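Local coordinates for putative NAD(P)H-flavin oxidoreductase (PDB 2HAY), which binds flavin mononucleotide and, as a member of the nitroreductase family, probably catalyses NAD(P)H-dependent reduction reactions, at residues 96-99 with 100-103; 141-144 with 145-149; 186-189 with 190-193. One frame throughout, in Å; residues are numbered along the deposited sequence.

Contact 1: 96-99 with 100-103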
ATOM      1  N   TYR B  96      -5.686 -20.352   1.191  1.00 27.04           N
ATOM      2  CA  TYR B  96      -6.554 -20.501   2.362  1.00 27.80           C
ATOM      3  C   TYR B  96      -6.196 -21.702   3.258  1.00 28.20           C
ATOM      4  O   TYR B  96      -6.389 -21.632   4.473  1.00 27.87           O
ATOM      5  CB  TYR B  96      -8.041 -20.559   1.963  1.00 27.29           C
ATOM      6  CG  TYR B  96      -8.396 -21.736   1.086  1.00 27.92           C
ATOM      7  CD1 TYR B  96      -8.280 -21.651  -0.297  1.00 26.67           C
ATOM      8  CD2 TYR B  96      -8.839 -22.937   1.644  1.00 26.55           C
ATOM      9  CE1 TYR B  96      -8.574 -22.736  -1.100  1.00 26.96           C
ATOM     10  CE2 TYR B  96      -9.132 -24.051   0.837  1.00 27.30           C
ATOM     11  CZ  TYR B  96      -9.012 -23.931  -0.525  1.00 26.74           C
ATOM     12  OH  TYR B  96      -9.313 -25.003  -1.329  1.00 29.36           O
ATOM     13  N   ASP B  97      -5.656 -22.783   2.671  1.00 28.52           N
ATOM     14  CA  ASP B  97      -5.345 -23.977   3.459  1.00 28.63           C
ATOM     15  C   ASP B  97      -3.871 -24.122   3.842  1.00 29.32           C
ATOM     16  O   ASP B  97      -3.459 -25.176   4.323  1.00 29.76           O
ATOM     17  CB  ASP B  97      -5.858 -25.237   2.751  1.00 29.33           C
ATOM     18  CG  ASP B  97      -5.219 -25.442   1.393  1.00 29.89           C
ATOM     19  OD1 ASP B  97      -5.159 -26.600   0.927  1.00 31.07           O
ATOM     20  OD2 ASP B  97      -4.753 -24.440   0.809  1.00 29.80           O
ATOM     21  N   SER B  98      -3.087 -23.064   3.621  1.00 29.69           N
ATOM     22  CA  SER B  98      -1.650 -23.043   3.925  1.00 30.39           C
ATOM     23  C   SER B  98      -1.385 -22.934   5.430  1.00 30.64           C
ATOM     24  O   SER B  98      -2.260 -22.495   6.186  1.00 31.15           O
ATOM     25  CB  SER B  98      -0.990 -21.854   3.242  1.00 29.64           C
ATOM     26  OG  SER B  98      -1.420 -20.649   3.860  1.00 30.68           O
ATOM     27  N   PRO B  99      -0.186 -23.353   5.867  1.00 31.02           N
ATOM     28  CA  PRO B  99       0.235 -23.199   7.270  1.00 30.86           C
ATOM     29  C   PRO B  99       0.258 -21.730   7.698  1.00 30.41           C
ATOM     30  O   PRO B  99      -0.183 -21.419   8.802  1.00 30.64           O
ATOM     31  CB  PRO B  99       1.642 -23.822   7.297  1.00 30.72           C
ATOM     32  CG  PRO B  99       1.670 -24.762   6.127  1.00 31.48           C
ATOM     33  CD  PRO B  99       0.837 -24.055   5.067  1.00 31.04           C
ATOM     34  N   ALA B 100       0.729 -20.829   6.829  1.00 29.66           N
ATOM     35  CA  ALA B 100       0.684 -19.381   7.145  1.00 28.96           C
ATOM     36  C   ALA B 100      -0.718 -18.861   7.533  1.00 28.66           C
ATOM     37  O   ALA B 100      -0.862 -18.159   8.544  1.00 28.34           O
ATOM     38  CB  ALA B 100       1.301 -18.526   6.018  1.00 28.54           C
ATOM     39  N   ILE B 101      -1.741 -19.203   6.743  1.00 28.36           N
ATOM     40  CA  ILE B 101      -3.111 -18.737   7.036  1.00 28.63           C
ATOM     41  C   ILE B 101      -3.605 -19.327   8.364  1.00 28.95           C
ATOM     42  O   ILE B 101      -4.239 -18.641   9.158  1.00 29.59           O
ATOM     43  CB  ILE B 101      -4.137 -18.960   5.865  1.00 27.99           C
ATOM     44  CG1 ILE B 101      -4.239 -17.722   4.955  1.00 29.48           C
ATOM     45  CG2 ILE B 101      -5.539 -19.085   6.395  1.00 24.82           C
ATOM     46  CD1 ILE B 101      -3.186 -17.636   3.961  1.00 34.85           C
ATOM     47  N   LYS B 102      -3.282 -20.593   8.599  1.00 29.77           N
ATOM     48  CA  LYS B 102      -3.627 -21.281   9.852  1.00 30.21           C
ATOM     49  C   LYS B 102      -2.948 -20.638  11.070  1.00 30.46           C
ATOM     50  O   LYS B 102      -3.556 -20.466  12.120  1.00 30.08           O
ATOM     51  CB  LYS B 102      -3.252 -22.762   9.754  1.00 30.36           C
ATOM     52  CG  LYS B 102      -3.827 -23.613  10.871  1.00 30.53           C
ATOM     53  CD  LYS B 102      -3.335 -25.038  10.816  1.00 34.37           C
ATOM     54  CE  LYS B 102      -3.667 -25.757  12.135  1.00 35.53           C
ATOM     55  NZ  LYS B 102      -3.572 -27.242  11.971  1.00 39.79           N
ATOM     56  N   ASN B 103      -1.687 -20.264  10.914  1.00 31.12           N
ATOM     57  CA  ASN B 103      -0.954 -19.654  12.005  1.00 31.87           C
ATOM     58  C   ASN B 103      -1.474 -18.270  12.367  1.00 31.70           C
ATOM     59  O   ASN B 103      -1.374 -17.848  13.510  1.00 32.23           O
ATOM     60  CB  ASN B 103       0.533 -19.609  11.682  1.00 32.42           C
ATOM     61  CG  ASN B 103       1.167 -20.985  11.666  1.00 33.72           C
ATOM     62  OD1 ASN B 103       0.723 -21.901  12.362  1.00 36.28           O
ATOM     63  ND2 ASN B 103       2.228 -21.133  10.884  1.00 35.08           N
TER

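Contact 2: 141-144 with 145-149. With FMN (flavin mononucleotide), chain F.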
ATOM      1  N   PHE B 141       0.660 -14.196  -4.646  1.00 26.86           N
ATOM      2  CA  PHE B 141       1.849 -13.449  -4.302  1.00 26.90           C
ATOM      3  C   PHE B 141       1.573 -11.967  -4.404  1.00 27.01           C
ATOM      4  O   PHE B 141       1.979 -11.186  -3.519  1.00 27.34           O
ATOM      5  CB  PHE B 141       3.063 -13.831  -5.183  1.00 26.77           C
ATOM      6  CG  PHE B 141       4.249 -12.959  -4.919  1.00 27.78           C
ATOM      7  CD1 PHE B 141       5.007 -13.137  -3.745  1.00 24.53           C
ATOM      8  CD2 PHE B 141       4.546 -11.889  -5.769  1.00 29.70           C
ATOM      9  CE1 PHE B 141       6.039 -12.306  -3.439  1.00 24.43           C
ATOM     10  CE2 PHE B 141       5.618 -11.027  -5.471  1.00 31.35           C
ATOM     11  CZ  PHE B 141       6.375 -11.248  -4.303  1.00 28.10           C
ATOM     12  N   ASP B 142       0.914 -11.560  -5.495  1.00 26.80           N
ATOM     13  CA  ASP B 142       0.618 -10.143  -5.714  1.00 25.90           C
ATOM     14  C   ASP B 142      -0.320  -9.645  -4.610  1.00 26.37           C
ATOM     15  O   ASP B 142      -0.210  -8.507  -4.162  1.00 26.83           O
ATOM     16  CB  ASP B 142       0.071  -9.905  -7.126  1.00 26.25           C
ATOM     17  CG  ASP B 142       1.183  -9.769  -8.174  1.00 26.32           C
ATOM     18  OD1 ASP B 142       2.319  -9.385  -7.821  1.00 25.17           O
ATOM     19  OD2 ASP B 142       0.931 -10.003  -9.371  1.00 26.04           O
ATOM     20  N   TRP B 143      -1.181 -10.530  -4.105  1.00 25.04           N
ATOM     21  CA  TRP B 143      -2.003 -10.189  -2.967  1.00 24.29           C
ATOM     22  C   TRP B 143      -1.236  -9.922  -1.671  1.00 24.89           C
ATOM     23  O   TRP B 143      -1.496  -8.914  -0.991  1.00 25.89           O
ATOM     24  CB  TRP B 143      -3.063 -11.259  -2.763  1.00 24.27           C
ATOM     25  CG  TRP B 143      -3.888 -11.087  -1.541  1.00 25.38           C
ATOM     26  CD1 TRP B 143      -4.774 -10.072  -1.272  1.00 24.09           C
ATOM     27  CD2 TRP B 143      -3.927 -11.969  -0.408  1.00 24.10           C
ATOM     28  NE1 TRP B 143      -5.383 -10.284  -0.055  1.00 22.82           N
ATOM     29  CE2 TRP B 143      -4.883 -11.434   0.504  1.00 26.00           C
ATOM     30  CE3 TRP B 143      -3.269 -13.168  -0.085  1.00 24.08           C
ATOM     31  CZ2 TRP B 143      -5.183 -12.050   1.741  1.00 22.87           C
ATOM     32  CZ3 TRP B 143      -3.569 -13.785   1.141  1.00 24.82           C
ATOM     33  CH2 TRP B 143      -4.523 -13.214   2.041  1.00 24.25           C
ATOM     34  N   THR B 144      -0.295 -10.790  -1.303  1.00 23.97           N
ATOM     35  CA  THR B 144       0.547 -10.460  -0.151  1.00 23.65           C
ATOM     36  C   THR B 144       1.450  -9.255  -0.404  1.00 24.03           C
ATOM     37  O   THR B 144       1.688  -8.434   0.520  1.00 22.75           O
ATOM     38  CB  THR B 144       1.383 -11.667   0.355  1.00 23.01           C
ATOM     39  OG1 THR B 144       2.212 -12.138  -0.716  1.00 23.80           O
ATOM     40  CG2 THR B 144       0.458 -12.786   0.788  1.00 19.76           C
ATOM     41  N   ALA B 145       1.968  -9.154  -1.639  1.00 25.34           N
ATOM     42  CA  ALA B 145       2.767  -7.993  -2.033  1.00 25.59           C
ATOM     43  C   ALA B 145       1.966  -6.687  -1.844  1.00 26.98           C
ATOM     44  O   ALA B 145       2.526  -5.682  -1.349  1.00 28.43           O
ATOM     45  CB  ALA B 145       3.314  -8.134  -3.453  1.00 24.40           C
ATOM     46  N   LYS B 146       0.662  -6.705  -2.159  1.00 27.44           N
ATOM     47  CA  LYS B 146      -0.201  -5.521  -1.929  1.00 26.83           C
ATOM     48  C   LYS B 146      -0.166  -5.071  -0.492  1.00 27.32           C
ATOM     49  O   LYS B 146      -0.100  -3.858  -0.226  1.00 27.35           O
ATOM     50  CB  LYS B 146      -1.650  -5.770  -2.300  1.00 27.00           C
ATOM     51  CG  LYS B 146      -1.931  -5.847  -3.791  1.00 27.07           C
ATOM     52  CD  LYS B 146      -3.352  -6.265  -4.063  1.00 23.51           C
ATOM     53  CE  LYS B 146      -3.551  -6.463  -5.546  1.00 25.50           C
ATOM     54  NZ  LYS B 146      -4.934  -6.940  -5.854  1.00 26.92           N
ATOM     55  N   GLN B 147      -0.240  -6.027   0.448  1.00 26.95           N
ATOM     56  CA  GLN B 147      -0.215  -5.663   1.877  1.00 26.35           C
ATOM     57  C   GLN B 147       1.040  -4.859   2.250  1.00 25.66           C
ATOM     58  O   GLN B 147       0.986  -3.920   3.059  1.00 25.33           O
ATOM     59  CB  GLN B 147      -0.372  -6.886   2.804  1.00 25.83           C
ATOM     60  CG  GLN B 147      -1.484  -7.910   2.406  1.00 26.73           C
ATOM     61  CD  GLN B 147      -2.812  -7.274   2.119  1.00 25.43           C
ATOM     62  OE1 GLN B 147      -3.388  -6.589   2.965  1.00 23.26           O
ATOM     63  NE2 GLN B 147      -3.318  -7.502   0.912  1.00 24.67           N
ATOM     64  N   THR B 148       2.172  -5.222   1.660  1.00 26.11           N
ATOM     65  CA  THR B 148       3.457  -4.560   1.983  1.00 25.78           C
ATOM     66  C   THR B 148       3.459  -3.112   1.565  1.00 25.61           C
ATOM     67  O   THR B 148       4.164  -2.301   2.181  1.00 26.25           O
ATOM     68  CB  THR B 148       4.692  -5.259   1.366  1.00 25.41           C
ATOM     69  OG1 THR B 148       4.721  -5.015  -0.055  1.00 27.09           O
ATOM     70  CG2 THR B 148       4.678  -6.750   1.678  1.00 25.40           C
ATOM     71  N   TYR B 149       2.682  -2.776   0.529  1.00 25.45           N
ATOM     72  CA  TYR B 149       2.497  -1.356   0.118  1.00 25.39           C
ATOM     73  C   TYR B 149       1.809  -0.505   1.210  1.00 24.70           C
ATOM     74  O   TYR B 149       2.067   0.683   1.293  1.00 25.47           O
ATOM     75  CB  TYR B 149       1.767  -1.243  -1.221  1.00 24.28           C
ATOM     76  CG  TYR B 149       2.621  -1.655  -2.395  1.00 27.15           C
ATOM     77  CD1 TYR B 149       2.856  -3.023  -2.687  1.00 25.94           C
ATOM     78  CD2 TYR B 149       3.199  -0.701  -3.219  1.00 22.22           C
ATOM     79  CE1 TYR B 149       3.660  -3.395  -3.758  1.00 28.34           C
ATOM     80  CE2 TYR B 149       4.023  -1.083  -4.304  1.00 25.74           C
ATOM     81  CZ  TYR B 149       4.238  -2.417  -4.563  1.00 25.20           C
ATOM     82  OH  TYR B 149       5.024  -2.795  -5.627  1.00 27.64           O
TER
HETATM   83  N1  FMN F 702     -11.352  -6.021   8.583  1.00 35.18           N
HETATM   84  C2  FMN F 702     -12.681  -6.356   8.340  1.00 36.04           C
HETATM   85  O2  FMN F 702     -13.505  -6.449   9.265  1.00 37.27           O
HETATM   86  N3  FMN F 702     -13.118  -6.610   7.054  1.00 35.30           N
HETATM   87  C4  FMN F 702     -12.267  -6.558   5.960  1.00 35.86           C
HETATM   88  O4  FMN F 702     -12.515  -7.280   4.983  1.00 34.02           O
HETATM   89  C4A FMN F 702     -10.923  -6.208   6.187  1.00 37.20           C
HETATM   90  N5  FMN F 702     -10.038  -6.154   5.093  1.00 37.47           N
HETATM   91  C5A FMN F 702      -8.703  -5.777   5.259  1.00 36.43           C
HETATM   92  C6  FMN F 702      -7.867  -5.677   4.153  1.00 34.55           C
HETATM   93  C7  FMN F 702      -6.530  -5.312   4.289  1.00 35.72           C
HETATM   94  C7M FMN F 702      -5.877  -4.636   3.101  1.00 29.29           C
HETATM   95  C8  FMN F 702      -6.038  -5.048   5.583  1.00 35.69           C
HETATM   96  C8M FMN F 702      -4.878  -4.110   5.719  1.00 29.74           C
HETATM   97  C9  FMN F 702      -6.881  -5.158   6.701  1.00 35.29           C
HETATM   98  C9A FMN F 702      -8.226  -5.506   6.551  1.00 36.87           C
HETATM   99  N10 FMN F 702      -9.103  -5.581   7.663  1.00 37.77           N
HETATM  100  C10 FMN F 702     -10.459  -5.930   7.498  1.00 36.79           C
HETATM  101  C1' FMN F 702      -8.517  -5.512   9.045  1.00 39.81           C
HETATM  102  C2' FMN F 702      -7.644  -6.725   9.414  1.00 42.02           C
HETATM  103  O2' FMN F 702      -8.437  -7.851   9.761  1.00 43.71           O
HETATM  104  C3' FMN F 702      -6.756  -6.292  10.584  1.00 42.24           C
HETATM  105  O3' FMN F 702      -5.892  -5.308  10.071  1.00 44.36           O
HETATM  106  C4' FMN F 702      -5.927  -7.379  11.287  1.00 41.48           C
HETATM  107  O4' FMN F 702      -6.751  -8.283  12.005  1.00 42.08           O
HETATM  108  C5' FMN F 702      -4.885  -6.722  12.213  1.00 39.73           C
HETATM  109  O5' FMN F 702      -5.466  -6.102  13.361  1.00 36.17           O
HETATM  110  P   FMN F 702      -5.536  -4.503  13.647  1.00 29.42           P
HETATM  111  O1P FMN F 702      -6.861  -4.207  14.296  1.00 26.93           O
HETATM  112  O2P FMN F 702      -5.384  -3.659  12.413  1.00 29.42           O
HETATM  113  O3P FMN F 702      -4.458  -4.122  14.593  1.00 33.96           O

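Contact 3: 186-189 with 190-193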
ATOM      1  N   VAL B 186      19.338 -14.312   1.916  1.00 31.54           N
ATOM      2  CA  VAL B 186      18.585 -13.190   2.470  1.00 31.07           C
ATOM      3  C   VAL B 186      17.094 -13.572   2.486  1.00 30.98           C
ATOM      4  O   VAL B 186      16.351 -13.239   3.419  1.00 30.50           O
ATOM      5  CB  VAL B 186      18.866 -11.859   1.710  1.00 30.82           C
ATOM      6  CG1 VAL B 186      18.024 -10.698   2.273  1.00 31.73           C
ATOM      7  CG2 VAL B 186      20.343 -11.490   1.810  1.00 30.79           C
ATOM      8  N   ILE B 187      16.678 -14.300   1.453  1.00 30.73           N
ATOM      9  CA  ILE B 187      15.318 -14.794   1.357  1.00 29.90           C
ATOM     10  C   ILE B 187      15.335 -16.277   1.033  1.00 30.44           C
ATOM     11  O   ILE B 187      16.343 -16.813   0.557  1.00 29.73           O
ATOM     12  CB  ILE B 187      14.480 -14.029   0.297  1.00 29.91           C
ATOM     13  CG1 ILE B 187      15.010 -14.251  -1.121  1.00 28.91           C
ATOM     14  CG2 ILE B 187      14.351 -12.534   0.644  1.00 30.14           C
ATOM     15  CD1 ILE B 187      14.092 -13.720  -2.196  1.00 29.77           C
ATOM     16  N   ASP B 188      14.233 -16.958   1.342  1.00 30.86           N
ATOM     17  CA  ASP B 188      14.005 -18.298   0.795  1.00 31.08           C
ATOM     18  C   ASP B 188      13.072 -18.150  -0.418  1.00 30.41           C
ATOM     19  O   ASP B 188      11.872 -17.995  -0.252  1.00 30.54           O
ATOM     20  CB  ASP B 188      13.401 -19.229   1.848  1.00 31.40           C
ATOM     21  CG  ASP B 188      13.078 -20.617   1.291  1.00 33.69           C
ATOM     22  OD1 ASP B 188      13.379 -20.905   0.112  1.00 35.71           O
ATOM     23  OD2 ASP B 188      12.517 -21.438   2.042  1.00 38.83           O
ATOM     24  N   LEU B 189      13.640 -18.196  -1.623  1.00 29.62           N
ATOM     25  CA  LEU B 189      12.890 -17.969  -2.863  1.00 30.26           C
ATOM     26  C   LEU B 189      11.698 -18.917  -3.084  1.00 29.46           C
ATOM     27  O   LEU B 189      10.762 -18.618  -3.840  1.00 28.72           O
ATOM     28  CB  LEU B 189      13.814 -18.052  -4.076  1.00 30.86           C
ATOM     29  CG  LEU B 189      13.833 -16.873  -5.066  1.00 34.46           C
ATOM     30  CD1 LEU B 189      14.302 -17.308  -6.468  1.00 32.52           C
ATOM     31  CD2 LEU B 189      12.493 -16.064  -5.108  1.00 35.15           C
ATOM     32  N   GLU B 190      11.727 -20.073  -2.451  1.00 29.19           N
ATOM     33  CA  GLU B 190      10.583 -20.979  -2.573  1.00 29.21           C
ATOM     34  C   GLU B 190       9.398 -20.534  -1.694  1.00 29.18           C
ATOM     35  O   GLU B 190       8.271 -20.945  -1.935  1.00 30.28           O
ATOM     36  CB  GLU B 190      11.004 -22.432  -2.295  1.00 29.90           C
ATOM     37  CG  GLU B 190      12.240 -22.921  -3.104  1.00 31.05           C
ATOM     38  CD  GLU B 190      11.998 -23.127  -4.630  1.00 34.62           C
ATOM     39  OE1 GLU B 190      13.013 -23.344  -5.348  1.00 37.97           O
ATOM     40  OE2 GLU B 190      10.831 -23.091  -5.128  1.00 33.64           O
ATOM     41  N   LYS B 191       9.664 -19.681  -0.702  0.50 28.76           N
ATOM     42  CA  LYS B 191       8.642 -19.274   0.270  0.50 28.40           C
ATOM     43  C   LYS B 191       8.214 -17.807   0.163  0.50 27.65           C
ATOM     44  O   LYS B 191       7.182 -17.440   0.703  0.50 27.30           O
ATOM     45  CB  LYS B 191       9.120 -19.552   1.708  0.50 28.42           C
ATOM     46  CG  LYS B 191       9.081 -21.033   2.117  0.50 29.36           C
ATOM     47  CD  LYS B 191       9.739 -21.265   3.481  0.50 28.59           C
ATOM     48  CE  LYS B 191       9.876 -22.746   3.780  0.50 30.61           C
ATOM     49  NZ  LYS B 191      10.798 -22.995   4.928  0.50 31.23           N
ATOM     50  N   GLU B 192       9.014 -16.995  -0.528  1.00 27.17           N
ATOM     51  CA  GLU B 192       8.912 -15.532  -0.503  1.00 27.14           C
ATOM     52  C   GLU B 192       9.644 -14.888  -1.686  1.00 26.92           C
ATOM     53  O   GLU B 192      10.475 -15.525  -2.363  1.00 26.39           O
ATOM     54  CB  GLU B 192       9.423 -14.947   0.828  1.00 26.77           C
ATOM     55  CG  GLU B 192      10.928 -15.022   1.063  1.00 27.04           C
ATOM     56  CD  GLU B 192      11.347 -14.961   2.541  1.00 28.35           C
ATOM     57  OE1 GLU B 192      10.570 -14.479   3.430  1.00 30.18           O
ATOM     58  OE2 GLU B 192      12.469 -15.426   2.824  1.00 30.09           O
ATOM     59  N   GLY B 193       9.278 -13.638  -1.951  1.00 26.38           N
ATOM     60  CA  GLY B 193       9.852 -12.851  -3.040  1.00 26.50           C
ATOM     61  C   GLY B 193       9.815 -11.366  -2.683  1.00 26.64           C
ATOM     62  O   GLY B 193       8.997 -10.908  -1.875  1.00 26.70           O
TER

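Contact 1: 96-99 with 100-103
Ser98 meets Ile101 at the start of helix 99-106, where Ser98 is the N-cap residue. The hydrogen bonds come first. The backbone N of Ile101 donates to Ser98 OG over 3.2 Å, with a nearly straight N-H...O angle of 166°. This is the capping bond. The OG lies between the backbone N and the carbonyl carbon of its own residue (chi1 70°), and this rotation turns it to the first turn of the helix. The same OG is also hydrogen-bonded to Arg95 O, so the cap is tied back to the incoming loop. Two backbone bonds then begin the helical ladder. Lys102 N donates to Ser98 O at 3.2 Å, and Asn103 N donates to Pro99 O at 2.8 Å. Pro99 stands directly after the cap. Its ring nitrogen carries no hydrogen, which suits a first helical turn where such a hydrogen would have no carbonyl to meet.

The close carbon contacts centre on Ile101, whose methyl groups meet oxygens of the loop. Its CD1 lies 3.5 Å from Ser98 OG, beside the capping bond. Its CG2, anti to the backbone N, reaches the other way and comes to 3.3 Å from Tyr96 O. One residue thus gives its N-H to the cap and rests its two methyl groups against the loop. Two residues further on, Asn103 CB lies 3.5 Å from Pro99 O, next to the bond made by its own N-H.

The capped turn follows the loop after strand 84-91. Ile101 packs on Leu120 and Tyr123 of helix 116-130. Tyr96 also touches Tyr123, and its OH is hydrogen-bonded to Lys128. The contact therefore joins the start of helix 99-106 to helix 116-130 near the surface.

Contact 2: 141-144 with 145-149
Gln147 lines the flavin pocket at the subunit interface, one turn after Trp143 on helix 137-162. Gln147 NE2 donates to Trp143 O over 3.0 Å, at 168°. The acceptor lies close to the amide plane, but the donor is tilted 30° from the carbonyl plane. A bend at chi2 folds the Gln147 chain back to its own helix. The same NE2 stands 3.6 Å from Trp143 NE1, with the amide and indole planes 52° apart. Both nitrogens also donate to the carboxylate of Glu170 of the second subunit, NE1 to OE2 and NE2 to OE1. Gln147 OE1 accepts from Ser48 N and approaches FMN C7M at 3.2 Å. The amide is thus held at both ends, which fixes its rotation beside the flavin methyl. This FMN is hydrogen-bonded to residues of the second subunit, among them Arg19 and Gly171.

On another side of the helix, Ala145 CB sits over a face of the Phe141 ring, 4.2 Å from CE2. Ala145 N donates to Phe141 O at 2.8 Å. Thr148 OG1 donates to Ala145 O at 2.6 Å, on a lone pair in the carbonyl plane. Lys146 runs its CG past Asp142 O at 3.2 Å, and its NZ forms a salt bridge with Asp142 of the second subunit. Such a long helix, paired with its copy and lining a flavin pocket shared between subunits, is typical of the dimeric nitroreductase fold.

Contact 3: 186-189 with 190-193
An Asx turn at Asp188 and a beta turn over 188-191 lead into strand 192-201 and bring Asp188 and Glu192 together after helix 174-183. Asp188 N donates to Glu192 OE2 over 2.8 Å, with an angle of 165° at the hydrogen. The carboxylate uses its anti lone pair, the one away from its other oxygen. Glu192 CG lies between its own backbone N and carbonyl carbon (chi1 70°), and the extended chain beyond it carries the carboxylate back to the loop. On the way CG passes 3.8 Å from Ile187 CB, and the two side chains cross obliquely. Glu192 OE1 forms a salt bridge with Arg55.

Asp188 also holds the turn through its other polar atoms. In the beta turn its backbone O accepts from Lys191 N at 2.8 Å, with the donor well above the carbonyl plane. A weak bond from Glu192 N reaches the same oxygen. In the Asx turn Asp188 OD1 accepts from Glu190 N at 3.2 Å, met from above the carboxylate plane. Asp188 CG is anti to the backbone N (chi1 177°), and this turns the carboxylate over the bend. A long salt bridge from Lys191 NZ to Asp188 OD2, at 3.7 Å, is doubtful, because the lysine has two conformers.

Leu189 CD2 packs 3.4 Å from Glu192 O, and Leu189 also touches helix 174-183. Asp188 thus serves three successive backbone N-H groups, of Glu190, Lys191 and Glu192, while giving its own N-H to a side chain. The turn is therefore set mainly by hydrogen bonds to backbone groups. Arg55 would probably favour the charged form of Glu192.

In the fold
The contacts follow one another along the chain, all in the nitroreductase fold. Contact 1 starts helix 99-106 after strand 84-91, contact 2 lies on helix 137-162, and contact 3 leads into strand 192-201. The centres of contacts 1 and 2 are about 16 Å apart, those of 1 and 3 about 17 Å, and those of 2 and 3 about 14 Å. Contacts 2 and 3 alone touch, through Phe141 CZ and Gly193 O at 3.6 Å. Helix 137-162 packs on the antiparallel neighbours 84-91 and 192-201. Of the three, contact 2 carries the flavin site and most of the subunit contact; contact 3 adds only Val186 against Val223 of the second subunit.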